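Long-range contacts in dTDP Sugar Isomerase (Desulfovibrio desulfuricans subsp. desulfuricans str. G20, PDB 3EJK), which probably catalyses the 3,5-epimerisation of dTDP-4-dehydro-6-deoxy-alpha-D-glucose to dTDP-4-dehydro-beta-L-rhamnose, a step of nucleotide-sugar biosynthesis: residues L39-L44 with Y113-I118; A67-S72 with V122-A127; F78-G83 with A134-C139; V87-G92 with R101-T106. One frame throughout, in Å; residues are numbered along the deposited sequence.

Contact 1 (L39-L44 with Y113-I118); sequences LHMLRL and YRLLRI
One hydrogen bond joins the two segments: the phenol of Y113 gives its proton to the backbone carbonyl of H40, with OH 2.8 Å from O. The hydroxyl arrives tilted 34° from the carbonyl plane, and the carbonyl oxygen lies at the edge of the Y113 ring. With CG anti to the backbone N (chi1 -170°), the tyrosine ring reaches across to strand 38-43.

Apolar contacts do the rest. CB of L39 rests against the phenol end of the same ring, 3.8 Å from CZ of Y113. L115 splits its two methyls between two partners. Its CD1 meets the selenomethionine M41, whose extended chain crosses the leucine at about a right angle and sets CE 4.1 Å from L115 CD1. Methyl CD2 touches CD1 of L42 at 4.1 Å.

No backbone bond links these segments, although their touching parts run nearly parallel. Strand 24-31 pairs antiparallel with both 38-43 and 114-118, and residues of 39-43 also pair with a strand of the second subunit, whose F57 packs on M41 and Y113. Side chains joining two strands that share a neighbour, in a curled sheet extended by the partner subunit, fit the cupin-type beta fold of the dTDP-sugar epimerases.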
loop_
_atom_site.group_PDB
_atom_site.type_symbol
_atom_site.label_atom_id
_atom_site.label_comp_id
_atom_site.label_asym_id
_atom_site.label_seq_id
_atom_site.Cartn_x
_atom_site.Cartn_y
_atom_site.Cartn_z
ATOM N N LEU A 39 8.126 -2.440 -5.070
ATOM C CA LEU A 39 8.348 -2.643 -3.654
ATOM C C LEU A 39 7.452 -3.726 -3.100
ATOM O O LEU A 39 6.228 -3.610 -3.107
ATOM C CB LEU A 39 8.093 -1.341 -2.912
ATOM C CG LEU A 39 8.770 -0.108 -3.510
ATOM C CD1 LEU A 39 8.294 1.156 -2.827
ATOM C CD2 LEU A 39 10.287 -0.285 -3.407
ATOM N N HIS A 40 8.074 -4.786 -2.607
ATOM C CA HIS A 40 7.294 -5.865 -2.009
ATOM C C HIS A 40 6.767 -5.514 -0.638
ATOM O O HIS A 40 7.240 -4.608 0.034
ATOM C CB HIS A 40 8.054 -7.182 -1.892
ATOM C CG HIS A 40 8.287 -7.851 -3.205
ATOM N ND1 HIS A 40 9.125 -8.929 -3.354
ATOM C CD2 HIS A 40 7.836 -7.552 -4.444
ATOM C CE1 HIS A 40 9.130 -9.311 -4.619
ATOM N NE2 HIS A 40 8.373 -8.477 -5.307
HETATM N N MSE A 41 5.757 -6.272 -0.259
HETATM C CA MSE A 41 5.196 -6.180 1.076
HETATM C C MSE A 41 4.876 -7.556 1.672
HETATM O O MSE A 41 5.477 -7.984 2.673
HETATM C CB MSE A 41 3.949 -5.301 1.121
HETATM C CG MSE A 41 3.550 -5.069 2.547
HETATM SE SE MSE A 41 2.007 -3.954 2.794
HETATM C CE MSE A 41 1.939 -3.933 4.800
ATOM N N LEU A 42 3.932 -8.243 1.042
ATOM C CA LEU A 42 3.493 -9.536 1.561
ATOM C C LEU A 42 2.872 -10.428 0.511
ATOM O O LEU A 42 2.169 -9.974 -0.389
ATOM C CB LEU A 42 2.465 -9.276 2.678
ATOM C CG LEU A 42 2.158 -10.285 3.774
ATOM C CD1 LEU A 42 3.419 -10.661 4.566
ATOM C CD2 LEU A 42 1.072 -9.649 4.665
ATOM N N ARG A 43 3.191 -11.704 0.640
ATOM C CA ARG A 43 2.632 -12.758 -0.196
ATOM C C ARG A 43 1.953 -13.793 0.683
ATOM O O ARG A 43 2.206 -13.884 1.885
ATOM C CB ARG A 43 3.702 -13.484 -1.000
ATOM C CG ARG A 43 4.226 -12.765 -2.195
ATOM C CD ARG A 43 5.511 -13.437 -2.597
ATOM N NE ARG A 43 5.350 -14.835 -2.995
ATOM C CZ ARG A 43 5.310 -15.235 -4.268
ATOM N NH1 ARG A 43 5.406 -14.342 -5.231
ATOM N NH2 ARG A 43 5.176 -16.517 -4.590
ATOM N N LEU A 44 1.154 -14.620 0.025
ATOM C CA LEU A 44 0.398 -15.691 0.693
ATOM C C LEU A 44 1.326 -16.734 1.295
ATOM O O LEU A 44 1.016 -17.378 2.287
ATOM C CB LEU A 44 -0.559 -16.373 -0.294
ATOM C CG LEU A 44 -1.252 -17.639 0.197
ATOM C CD1 LEU A 44 -2.057 -17.392 1.466
ATOM C CD2 LEU A 44 -2.129 -18.184 -0.912
ATOM N N TYR A 113 13.710 -0.083 4.473
ATOM C CA TYR A 113 12.467 -0.639 3.900
ATOM C C TYR A 113 12.265 -2.087 4.381
ATOM O O TYR A 113 12.752 -3.052 3.804
ATOM C CB TYR A 113 12.435 -0.505 2.385
ATOM C CG TYR A 113 11.071 -0.861 1.847
ATOM C CD1 TYR A 113 9.968 -0.098 2.188
ATOM C CD2 TYR A 113 10.882 -1.962 1.016
ATOM C CE1 TYR A 113 8.717 -0.406 1.719
ATOM C CE2 TYR A 113 9.634 -2.290 0.543
ATOM C CZ TYR A 113 8.548 -1.502 0.894
ATOM O OH TYR A 113 7.288 -1.828 0.457
ATOM N N ARG A 114 11.577 -2.183 5.507
ATOM C CA ARG A 114 11.293 -3.453 6.175
ATOM C C ARG A 114 9.857 -3.565 6.602
ATOM O O ARG A 114 9.083 -2.591 6.576
ATOM C CB ARG A 114 12.164 -3.576 7.404
ATOM C CG ARG A 114 13.649 -3.386 7.066
ATOM C CD ARG A 114 14.516 -3.428 8.291
ATOM N NE ARG A 114 15.931 -3.513 7.929
ATOM C CZ ARG A 114 16.807 -2.514 8.025
ATOM N NH1 ARG A 114 16.432 -1.338 8.493
ATOM N NH2 ARG A 114 18.075 -2.701 7.666
ATOM N N LEU A 115 9.527 -4.781 7.009
ATOM C CA LEU A 115 8.187 -5.106 7.487
ATOM C C LEU A 115 8.276 -5.259 9.010
ATOM O O LEU A 115 9.089 -6.014 9.526
ATOM C CB LEU A 115 7.656 -6.392 6.858
ATOM C CG LEU A 115 6.153 -6.643 7.067
ATOM C CD1 LEU A 115 5.390 -5.721 6.192
ATOM C CD2 LEU A 115 5.772 -8.101 6.735
ATOM N N LEU A 116 7.452 -4.486 9.695
ATOM C CA LEU A 116 7.382 -4.473 11.164
ATOM C C LEU A 116 6.103 -5.156 11.630
ATOM O O LEU A 116 5.007 -4.752 11.294
ATOM C CB LEU A 116 7.387 -3.030 11.676
ATOM C CG LEU A 116 7.084 -2.807 13.158
ATOM C CD1 LEU A 116 8.183 -3.510 13.969
ATOM C CD2 LEU A 116 6.949 -1.310 13.514
ATOM N N ARG A 117 6.288 -6.221 12.396
ATOM C CA ARG A 117 5.186 -6.965 12.991
ATOM C C ARG A 117 4.943 -6.432 14.391
ATOM O O ARG A 117 5.864 -6.375 15.205
ATOM C CB ARG A 117 5.532 -8.464 13.049
ATOM C CG ARG A 117 4.468 -9.296 13.717
ATOM C CD ARG A 117 4.945 -10.727 13.948
ATOM N NE ARG A 117 3.826 -11.537 14.397
ATOM C CZ ARG A 117 3.605 -11.892 15.658
ATOM N NH1 ARG A 117 4.458 -11.558 16.611
ATOM N NH2 ARG A 117 2.535 -12.619 15.950
ATOM N N ILE A 118 3.710 -6.003 14.657
ATOM C CA ILE A 118 3.356 -5.492 15.991
ATOM C C ILE A 118 2.332 -6.453 16.583
ATOM O O ILE A 118 1.207 -6.552 16.086
ATOM C CB ILE A 118 2.760 -4.074 15.945
ATOM C CG1 ILE A 118 3.740 -3.103 15.287
ATOM C CG2 ILE A 118 2.408 -3.570 17.404
ATOM C CD1 ILE A 118 3.160 -1.708 15.067
#

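Contact 2 (A67-S72 with V122-A127); sequences AWKRHS and VWYGFA. With CIT (citric acid), chain C.
K69, H71 and Y124 grip one citrate, probably from the crystallisation liquor, from two adjacent antiparallel strands of the cupin-type beta fold. The phenol of Y124 donates from OH to citrate O1 at 2.6 Å, and H71 donates from NE2 to O2 of the same carboxylate at 2.7 Å; E148 holds the other ring nitrogen, ND1. The ammonium of K69 reaches O6 of a second carboxylate, its chain bent at chi2 and chi4. S58, K66 and Y56 also bind this citrate. Such a polar, anion-binding pocket on the sheet is consistent with the substrate site of the family, though citrate alone does not prove it.

Beneath the pocket, K69 and Y124 form an antiparallel hydrogen-bonded pair. K69 N to Y124 O and Y124 N to K69 O span 2.8 and 2.7 Å, both with the donor in the carbonyl plane. A water links the strands further on, accepting from H71 N and lying within hydrogen-bonding distance of V122 O.

CB of K69 lies over the face of the Y124 ring in a CH-pi contact. On the reverse side of the sheet, R70 stretches over W123: its CB sits above the six-membered ring, 3.7 Å from the centroid, and its guanidinium lies 20° from the indole plane, while E150 takes NH2 in a salt bridge. Next to it, CB of W68 packs 3.8 Å from CE3 of W123. At G125, which lacks a side chain, the CA lies 3.7 Å from CB of A67.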
loop_
_atom_site.group_PDB
_atom_site.type_symbol
_atom_site.label_atom_id
_atom_site.label_comp_id
_atom_site.label_asym_id
_atom_site.label_seq_id
_atom_site.Cartn_x
_atom_site.Cartn_y
_atom_site.Cartn_z
ATOM N N ALA A 67 -0.190 8.680 17.761
ATOM C CA ALA A 67 0.055 7.840 18.953
ATOM C C ALA A 67 -1.035 8.097 19.994
ATOM O O ALA A 67 -1.566 9.200 20.042
ATOM C CB ALA A 67 1.419 8.171 19.532
ATOM N N TRP A 68 -1.421 7.132 20.825
ATOM C CA TRP A 68 -0.940 5.767 20.869
ATOM C C TRP A 68 -2.118 4.864 20.608
ATOM O O TRP A 68 -3.257 5.211 20.906
ATOM C CB TRP A 68 -0.433 5.410 22.261
ATOM C CG TRP A 68 0.771 6.160 22.717
ATOM C CD1 TRP A 68 0.796 7.298 23.451
ATOM C CD2 TRP A 68 2.130 5.807 22.469
ATOM N NE1 TRP A 68 2.093 7.692 23.674
ATOM C CE2 TRP A 68 2.933 6.792 23.074
ATOM C CE3 TRP A 68 2.750 4.764 21.772
ATOM C CZ2 TRP A 68 4.310 6.747 23.036
ATOM C CZ3 TRP A 68 4.111 4.717 21.737
ATOM C CH2 TRP A 68 4.886 5.697 22.368
ATOM N N LYS A 69 -1.823 3.703 20.061
ATOM C CA LYS A 69 -2.852 2.707 19.755
ATOM C C LYS A 69 -2.440 1.331 20.247
ATOM O O LYS A 69 -1.254 0.968 20.252
ATOM C CB LYS A 69 -3.066 2.612 18.238
ATOM C CG LYS A 69 -4.401 2.013 17.863
ATOM C CD LYS A 69 -5.476 2.912 18.481
ATOM C CE LYS A 69 -6.736 2.924 17.711
ATOM N NZ LYS A 69 -6.540 3.812 16.566
ATOM N N ARG A 70 -3.477 0.564 20.551
ATOM C CA ARG A 70 -3.390 -0.820 21.008
ATOM C C ARG A 70 -4.594 -1.632 20.532
ATOM O O ARG A 70 -5.715 -1.137 20.534
ATOM C CB ARG A 70 -3.317 -0.861 22.558
ATOM C CG ARG A 70 -3.080 -2.248 23.080
ATOM C CD ARG A 70 -2.607 -2.293 24.504
ATOM N NE ARG A 70 -3.624 -1.910 25.451
ATOM C CZ ARG A 70 -3.485 -2.053 26.763
ATOM N NH1 ARG A 70 -2.375 -2.610 27.240
ATOM N NH2 ARG A 70 -4.458 -1.668 27.589
ATOM N N HIS A 71 -4.344 -2.861 20.093
ATOM C CA HIS A 71 -5.419 -3.793 19.692
ATOM C C HIS A 71 -5.406 -5.016 20.587
ATOM O O HIS A 71 -4.337 -5.497 20.978
ATOM C CB HIS A 71 -5.279 -4.236 18.232
ATOM C CG HIS A 71 -5.600 -3.166 17.247
ATOM N ND1 HIS A 71 -6.798 -3.119 16.566
ATOM C CD2 HIS A 71 -4.891 -2.086 16.847
ATOM C CE1 HIS A 71 -6.805 -2.055 15.783
ATOM N NE2 HIS A 71 -5.651 -1.425 15.918
ATOM N N SER A 72 -6.604 -5.502 20.900
ATOM C CA SER A 72 -6.791 -6.691 21.748
ATOM C C SER A 72 -6.400 -8.013 21.105
ATOM O O SER A 72 -5.869 -8.897 21.782
ATOM C CB SER A 72 -8.237 -6.845 22.209
ATOM O OG SER A 72 -8.644 -5.703 22.891
ATOM N N VAL A 122 0.177 -4.649 22.374
ATOM C CA VAL A 122 1.379 -3.834 22.444
ATOM C C VAL A 122 0.995 -2.456 21.921
ATOM O O VAL A 122 0.426 -2.332 20.833
ATOM C CB VAL A 122 2.541 -4.383 21.587
ATOM C CG1 VAL A 122 3.684 -3.349 21.483
ATOM C CG2 VAL A 122 3.069 -5.683 22.162
ATOM N N TRP A 123 1.270 -1.434 22.721
ATOM C CA TRP A 123 1.009 -0.048 22.322
ATOM C C TRP A 123 1.971 0.386 21.238
ATOM O O TRP A 123 3.162 0.059 21.262
ATOM C CB TRP A 123 1.166 0.924 23.483
ATOM C CG TRP A 123 0.126 0.840 24.564
ATOM C CD1 TRP A 123 0.255 0.221 25.779
ATOM C CD2 TRP A 123 -1.174 1.433 24.554
ATOM N NE1 TRP A 123 -0.897 0.379 26.518
ATOM C CE2 TRP A 123 -1.792 1.115 25.784
ATOM C CE3 TRP A 123 -1.887 2.189 23.619
ATOM C CZ2 TRP A 123 -3.073 1.532 26.096
ATOM C CZ3 TRP A 123 -3.166 2.596 23.941
ATOM C CH2 TRP A 123 -3.748 2.255 25.150
ATOM N N TYR A 124 1.434 1.135 20.290
ATOM C CA TYR A 124 2.246 1.697 19.211
ATOM C C TYR A 124 1.892 3.134 18.843
ATOM O O TYR A 124 0.795 3.614 19.019
ATOM C CB TYR A 124 2.284 0.792 17.975
ATOM C CG TYR A 124 0.953 0.481 17.337
ATOM C CD1 TYR A 124 0.212 -0.614 17.732
ATOM C CD2 TYR A 124 0.462 1.268 16.310
ATOM C CE1 TYR A 124 -1.016 -0.908 17.127
ATOM C CE2 TYR A 124 -0.750 0.999 15.705
ATOM C CZ TYR A 124 -1.486 -0.093 16.111
ATOM O OH TYR A 124 -2.701 -0.366 15.503
ATOM N N GLY A 125 2.927 3.815 18.404
ATOM C CA GLY A 125 2.842 5.194 17.942
ATOM C C GLY A 125 3.884 5.406 16.863
ATOM O O GLY A 125 4.877 4.685 16.795
ATOM N N PHE A 126 3.645 6.383 16.005
ATOM C CA PHE A 126 4.612 6.683 14.949
ATOM C C PHE A 126 4.491 8.110 14.459
ATOM O O PHE A 126 3.452 8.759 14.616
ATOM C CB PHE A 126 4.507 5.680 13.788
ATOM C CG PHE A 126 3.118 5.537 13.212
ATOM C CD1 PHE A 126 2.675 6.370 12.217
ATOM C CD2 PHE A 126 2.258 4.551 13.673
ATOM C CE1 PHE A 126 1.409 6.229 11.672
ATOM C CE2 PHE A 126 0.996 4.410 13.151
ATOM C CZ PHE A 126 0.563 5.258 12.146
ATOM N N ALA A 127 5.595 8.584 13.903
ATOM C CA ALA A 127 5.699 9.935 13.365
ATOM C C ALA A 127 6.571 10.003 12.125
ATOM O O ALA A 127 7.546 9.287 11.994
ATOM C CB ALA A 127 6.242 10.890 14.431
HETATM C C1 CIT C . -4.908 1.745 14.025
HETATM O O1 CIT C . -3.684 1.479 13.975
HETATM O O2 CIT C . -5.705 0.974 14.611
HETATM C C2 CIT C . -5.457 2.967 13.348
HETATM C C3 CIT C . -4.369 3.942 12.929
HETATM O O7 CIT C . -3.596 3.384 11.821
HETATM C C4 CIT C . -5.103 5.237 12.579
HETATM C C5 CIT C . -4.291 6.163 11.726
HETATM O O3 CIT C . -3.279 5.695 11.187
HETATM O O4 CIT C . -4.640 7.368 11.563
HETATM C C6 CIT C . -3.409 4.214 14.078
HETATM O O5 CIT C . -2.188 4.277 13.864
HETATM O O6 CIT C . -3.825 4.371 15.239
HETATM O O HOH W 1 -1.630 -3.687 19.647
#

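Contact 3 (F78-G83 with A134-C139); sequences FAVPVG and ALVANC
A79 and A137 exchange two backbone hydrogen bonds at the centre of an antiparallel strand pair, part of the curled sheet of this cupin-type fold. A137 N reaches A79 O at 2.7 Å, nearly along the C=O axis, and A79 N reaches A137 O at 2.9 Å. The register then slips by one residue, a beta bulge at V80 and P81, before L135 N bonds V82 O at 2.9 Å; here the donor stands 40° out of the carbonyl plane. Proline has no N-H to offer, and within this pair L135 O instead meets CD of P81, at 3.0 Å, together with the CA of V80. The carbonyl of P81 is taken up by R109.

The buried amide of N138 is held by residues beyond the two segments: OD1 accepts from L77 N, while ND2 donates to both Q76 and Y56. Those bonds fix its rotation beside F78, with the amide plane 81° from the ring plane.

On the same side of the sheet, CG1 of V136 covers one face of the F78 ring, and F126 meets that ring nearly at right angles. The side chains of A79, V82, L135 and A137 point to the reverse side, where P81 and F57 of the second subunit pack on L135 and A137 respectively. Near the bulge, V82 CB and L135 CB touch at 3.8 Å.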
loop_
_atom_site.group_PDB
_atom_site.type_symbol
_atom_site.label_atom_id
_atom_site.label_comp_id
_atom_site.label_asym_id
_atom_site.label_seq_id
_atom_site.Cartn_x
_atom_site.Cartn_y
_atom_site.Cartn_z
ATOM N N PHE A 78 3.299 -3.421 9.238
ATOM C CA PHE A 78 3.631 -2.105 8.685
ATOM C C PHE A 78 4.728 -2.154 7.646
ATOM O O PHE A 78 5.768 -2.788 7.830
ATOM C CB PHE A 78 4.185 -1.167 9.775
ATOM C CG PHE A 78 3.153 -0.477 10.629
ATOM C CD1 PHE A 78 1.853 -0.901 10.694
ATOM C CD2 PHE A 78 3.550 0.584 11.447
ATOM C CE1 PHE A 78 0.927 -0.250 11.509
ATOM C CE2 PHE A 78 2.632 1.228 12.288
ATOM C CZ PHE A 78 1.316 0.792 12.313
ATOM N N ALA A 79 4.481 -1.414 6.574
ATOM C CA ALA A 79 5.515 -1.111 5.570
ATOM C C ALA A 79 5.370 0.362 5.237
ATOM O O ALA A 79 4.285 0.908 5.328
ATOM C CB ALA A 79 5.442 -1.992 4.320
ATOM N N VAL A 80 6.492 1.005 4.923
ATOM C CA VAL A 80 6.510 2.449 4.637
ATOM C C VAL A 80 7.138 2.704 3.255
ATOM O O VAL A 80 8.336 2.976 3.132
ATOM C CB VAL A 80 7.261 3.222 5.739
ATOM C CG1 VAL A 80 7.324 4.703 5.405
ATOM C CG2 VAL A 80 6.562 3.006 7.136
ATOM N N PRO A 81 6.326 2.627 2.207
ATOM C CA PRO A 81 6.856 2.754 0.842
ATOM C C PRO A 81 7.130 4.165 0.389
ATOM O O PRO A 81 7.822 4.377 -0.607
ATOM C CB PRO A 81 5.761 2.146 -0.026
ATOM C CG PRO A 81 4.522 2.234 0.793
ATOM C CD PRO A 81 4.887 2.359 2.233
ATOM N N VAL A 82 6.582 5.110 1.123
ATOM C CA VAL A 82 6.809 6.542 0.837
ATOM C C VAL A 82 7.221 7.256 2.117
ATOM O O VAL A 82 6.602 7.081 3.173
ATOM C CB VAL A 82 5.562 7.210 0.197
ATOM C CG1 VAL A 82 5.761 8.728 0.026
ATOM C CG2 VAL A 82 5.244 6.545 -1.151
ATOM N N GLY A 83 8.323 7.988 2.036
ATOM C CA GLY A 83 8.816 8.761 3.174
ATOM C C GLY A 83 9.488 7.946 4.259
ATOM O O GLY A 83 10.037 6.866 4.021
ATOM N N ALA A 134 4.856 10.824 4.818
ATOM C CA ALA A 134 5.047 9.400 4.806
ATOM C C ALA A 134 3.715 8.735 4.498
ATOM O O ALA A 134 2.633 9.300 4.716
ATOM C CB ALA A 134 5.600 8.900 6.149
ATOM N N LEU A 135 3.829 7.557 3.918
ATOM C CA LEU A 135 2.668 6.696 3.655
ATOM C C LEU A 135 2.967 5.353 4.275
ATOM O O LEU A 135 3.868 4.639 3.853
ATOM C CB LEU A 135 2.379 6.504 2.163
ATOM C CG LEU A 135 1.035 5.781 1.971
ATOM C CD1 LEU A 135 -0.139 6.782 2.206
ATOM C CD2 LEU A 135 0.936 5.142 0.620
ATOM N N VAL A 136 2.212 5.050 5.311
ATOM C CA VAL A 136 2.346 3.805 6.032
ATOM C C VAL A 136 1.285 2.858 5.498
ATOM O O VAL A 136 0.124 3.226 5.378
ATOM C CB VAL A 136 2.109 4.030 7.564
ATOM C CG1 VAL A 136 2.331 2.764 8.331
ATOM C CG2 VAL A 136 3.004 5.156 8.101
ATOM N N ALA A 137 1.708 1.650 5.150
ATOM C CA ALA A 137 0.788 0.614 4.721
ATOM C C ALA A 137 0.686 -0.398 5.838
ATOM O O ALA A 137 1.664 -0.730 6.501
ATOM C CB ALA A 137 1.256 -0.051 3.421
ATOM N N ASN A 138 -0.525 -0.879 6.055
ATOM C CA ASN A 138 -0.760 -1.873 7.093
ATOM C C ASN A 138 -1.630 -3.001 6.576
ATOM O O ASN A 138 -2.705 -2.770 6.056
ATOM C CB ASN A 138 -1.419 -1.218 8.314
ATOM C CG ASN A 138 -1.425 -2.120 9.528
ATOM O OD1 ASN A 138 -0.847 -3.199 9.506
ATOM N ND2 ASN A 138 -2.085 -1.680 10.600
ATOM N N CYS A 139 -1.121 -4.214 6.675
ATOM C CA CYS A 139 -1.875 -5.386 6.296
ATOM C C CYS A 139 -2.157 -6.131 7.598
ATOM O O CYS A 139 -1.264 -6.750 8.190
ATOM C CB CYS A 139 -1.094 -6.271 5.329
ATOM S SG CYS A 139 -2.060 -7.683 4.695
#

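Contact 4 (V87-G92 with R101-T106); sequences VVLYDG and RLAQVT
Strands 84-90 and 102-108 form a beta hairpin, and V87-D91 against R101-V105 is its regular antiparallel body, at one side of the five-stranded sheet. V87 with V105 and L89 with A103 are hydrogen-bonded pairs. The bonds from V87 N to V105 O and from L89 N to A103 O are each 2.7 Å, and both are answered by return bonds. A fifth bond, D91 N to R101 O, is almost straight at 177° and carries the pairing toward the connecting loop. There the carboxylate of D91 binds R93, S96 and T98, tying the strand end to that loop.

V88 with Q104 and Y90 with L102 are the non-hydrogen-bonded pairs, and their side chains share one side of the sheet. With its CG anti to the carbonyl carbon (chi1 -63°), L102 brings CD2 between two partners on the facing strand: 3.7 Å from CB of Y90 and 4.0 Å from CG1 of V88. The other methyl of that valine, CG2, lies 4.0 Å from CG of Q104, the two side chains running side by side.

On the reverse side, L89 CB and A103 CB meet at 4.0 Å. There V87 and L89 face L116 and I118 of strand 114-118 in the second sheet. Along the other edge of 84-90 the sheet continues into strand 123-128, while 102-108 is one of the two outermost strands of that sheet within this chain.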
loop_
_atom_site.group_PDB
_atom_site.type_symbol
_atom_site.label_atom_id
_atom_site.label_comp_id
_atom_site.label_asym_id
_atom_site.label_seq_id
_atom_site.Cartn_x
_atom_site.Cartn_y
_atom_site.Cartn_z
ATOM N N VAL A 87 8.836 4.615 14.535
ATOM C CA VAL A 87 7.836 3.873 15.290
ATOM C C VAL A 87 8.366 3.570 16.681
ATOM O O VAL A 87 9.540 3.265 16.857
ATOM C CB VAL A 87 7.478 2.513 14.636
ATOM C CG1 VAL A 87 6.335 1.828 15.422
ATOM C CG2 VAL A 87 7.112 2.668 13.163
ATOM N N VAL A 88 7.494 3.702 17.669
ATOM C CA VAL A 88 7.830 3.299 19.021
ATOM C C VAL A 88 6.793 2.317 19.518
ATOM O O VAL A 88 5.588 2.528 19.383
ATOM C CB VAL A 88 7.922 4.465 20.008
ATOM C CG1 VAL A 88 8.116 3.926 21.426
ATOM C CG2 VAL A 88 9.048 5.443 19.630
ATOM N N LEU A 89 7.294 1.234 20.096
ATOM C CA LEU A 89 6.455 0.170 20.658
ATOM C C LEU A 89 6.683 0.138 22.155
ATOM O O LEU A 89 7.788 0.340 22.616
ATOM C CB LEU A 89 6.818 -1.204 20.063
ATOM C CG LEU A 89 6.808 -1.352 18.533
ATOM C CD1 LEU A 89 6.963 -2.836 18.185
ATOM C CD2 LEU A 89 5.533 -0.818 17.985
ATOM N N TYR A 90 5.597 -0.053 22.895
ATOM C CA TYR A 90 5.630 -0.148 24.362
ATOM C C TYR A 90 4.853 -1.356 24.849
ATOM O O TYR A 90 3.658 -1.495 24.596
ATOM C CB TYR A 90 5.087 1.103 25.032
ATOM C CG TYR A 90 4.892 0.883 26.515
ATOM C CD1 TYR A 90 5.976 0.628 27.339
ATOM C CD2 TYR A 90 3.626 0.916 27.081
ATOM C CE1 TYR A 90 5.810 0.402 28.678
ATOM C CE2 TYR A 90 3.460 0.713 28.429
ATOM C CZ TYR A 90 4.548 0.453 29.214
ATOM O OH TYR A 90 4.374 0.230 30.546
ATOM N N ASP A 91 5.576 -2.233 25.529
ATOM C CA ASP A 91 5.006 -3.487 26.043
ATOM C C ASP A 91 4.308 -3.304 27.385
ATOM O O ASP A 91 4.927 -3.346 28.446
ATOM C CB ASP A 91 6.093 -4.546 26.156
ATOM C CG ASP A 91 5.539 -5.936 26.314
ATOM O OD1 ASP A 91 4.328 -6.072 26.615
ATOM O OD2 ASP A 91 6.331 -6.891 26.136
ATOM N N GLY A 92 2.996 -3.135 27.299
ATOM C CA GLY A 92 2.150 -2.958 28.472
ATOM C C GLY A 92 1.594 -4.272 28.994
ATOM O O GLY A 92 0.802 -4.301 29.933
ATOM N N ARG A 101 9.047 -2.617 28.553
ATOM C CA ARG A 101 10.085 -2.195 27.598
ATOM C C ARG A 101 9.586 -1.495 26.351
ATOM O O ARG A 101 8.441 -1.661 25.937
ATOM C CB ARG A 101 10.973 -3.400 27.210
ATOM C CG ARG A 101 11.735 -3.877 28.416
ATOM C CD ARG A 101 12.477 -5.156 28.256
ATOM N NE ARG A 101 12.875 -5.620 29.592
ATOM C CZ ARG A 101 13.473 -6.779 29.866
ATOM N NH1 ARG A 101 13.782 -7.639 28.901
ATOM N NH2 ARG A 101 13.770 -7.071 31.126
ATOM N N LEU A 102 10.486 -0.690 25.784
ATOM C CA LEU A 102 10.283 -0.014 24.492
ATOM C C LEU A 102 11.075 -0.640 23.357
ATOM O O LEU A 102 12.136 -1.223 23.542
ATOM C CB LEU A 102 10.728 1.450 24.565
ATOM C CG LEU A 102 9.980 2.359 25.540
ATOM C CD1 LEU A 102 10.661 3.715 25.613
ATOM C CD2 LEU A 102 8.530 2.480 25.111
ATOM N N ALA A 103 10.515 -0.517 22.169
ATOM C CA ALA A 103 11.231 -0.878 20.944
ATOM C C ALA A 103 11.082 0.335 20.025
ATOM O O ALA A 103 9.990 0.879 19.875
ATOM C CB ALA A 103 10.672 -2.160 20.296
ATOM N N GLN A 104 12.199 0.801 19.481
ATOM C CA GLN A 104 12.190 1.934 18.556
ATOM C C GLN A 104 12.719 1.478 17.208
ATOM O O GLN A 104 13.758 0.843 17.106
ATOM C CB GLN A 104 12.980 3.111 19.114
ATOM C CG GLN A 104 12.504 3.543 20.540
ATOM C CD GLN A 104 13.115 4.859 21.029
ATOM O OE1 GLN A 104 13.081 5.869 20.337
ATOM N NE2 GLN A 104 13.634 4.845 22.244
ATOM N N VAL A 105 11.955 1.784 16.174
ATOM C CA VAL A 105 12.331 1.399 14.827
ATOM C C VAL A 105 12.075 2.524 13.840
ATOM O O VAL A 105 11.179 3.350 14.011
ATOM C CB VAL A 105 11.587 0.098 14.395
ATOM C CG1 VAL A 105 11.654 -0.087 12.900
ATOM C CG2 VAL A 105 12.165 -1.121 15.157
ATOM N N THR A 106 12.912 2.533 12.834
ATOM C CA THR A 106 12.863 3.481 11.716
ATOM C C THR A 106 12.424 2.690 10.503
ATOM O O THR A 106 12.993 1.620 10.206
ATOM C CB THR A 106 14.254 4.120 11.447
ATOM O OG1 THR A 106 14.580 4.996 12.534
ATOM C CG2 THR A 106 14.259 4.918 10.142
#

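From the N terminus, strand 38-43 comes first and is met by 114-118, which closes contact 1. Before that, 67-72 and 78-83 open the loops of contacts 2 and 3, which 122-127 and 134-139 close later, so contacts 1, 2 and 3 all cross one another. The hairpin of contact 4 is complete within the span of each and is nested in all three. Contacts 1 and 3 share one sheet, joined by a probable hydrogen bond from F78 N to L116 O (3.0 Å), and both touch the second subunit. Contacts 2 and 4 share the other, through G125 and V88. Side chains of the two sheets pack between them, I118 against Y124 among them.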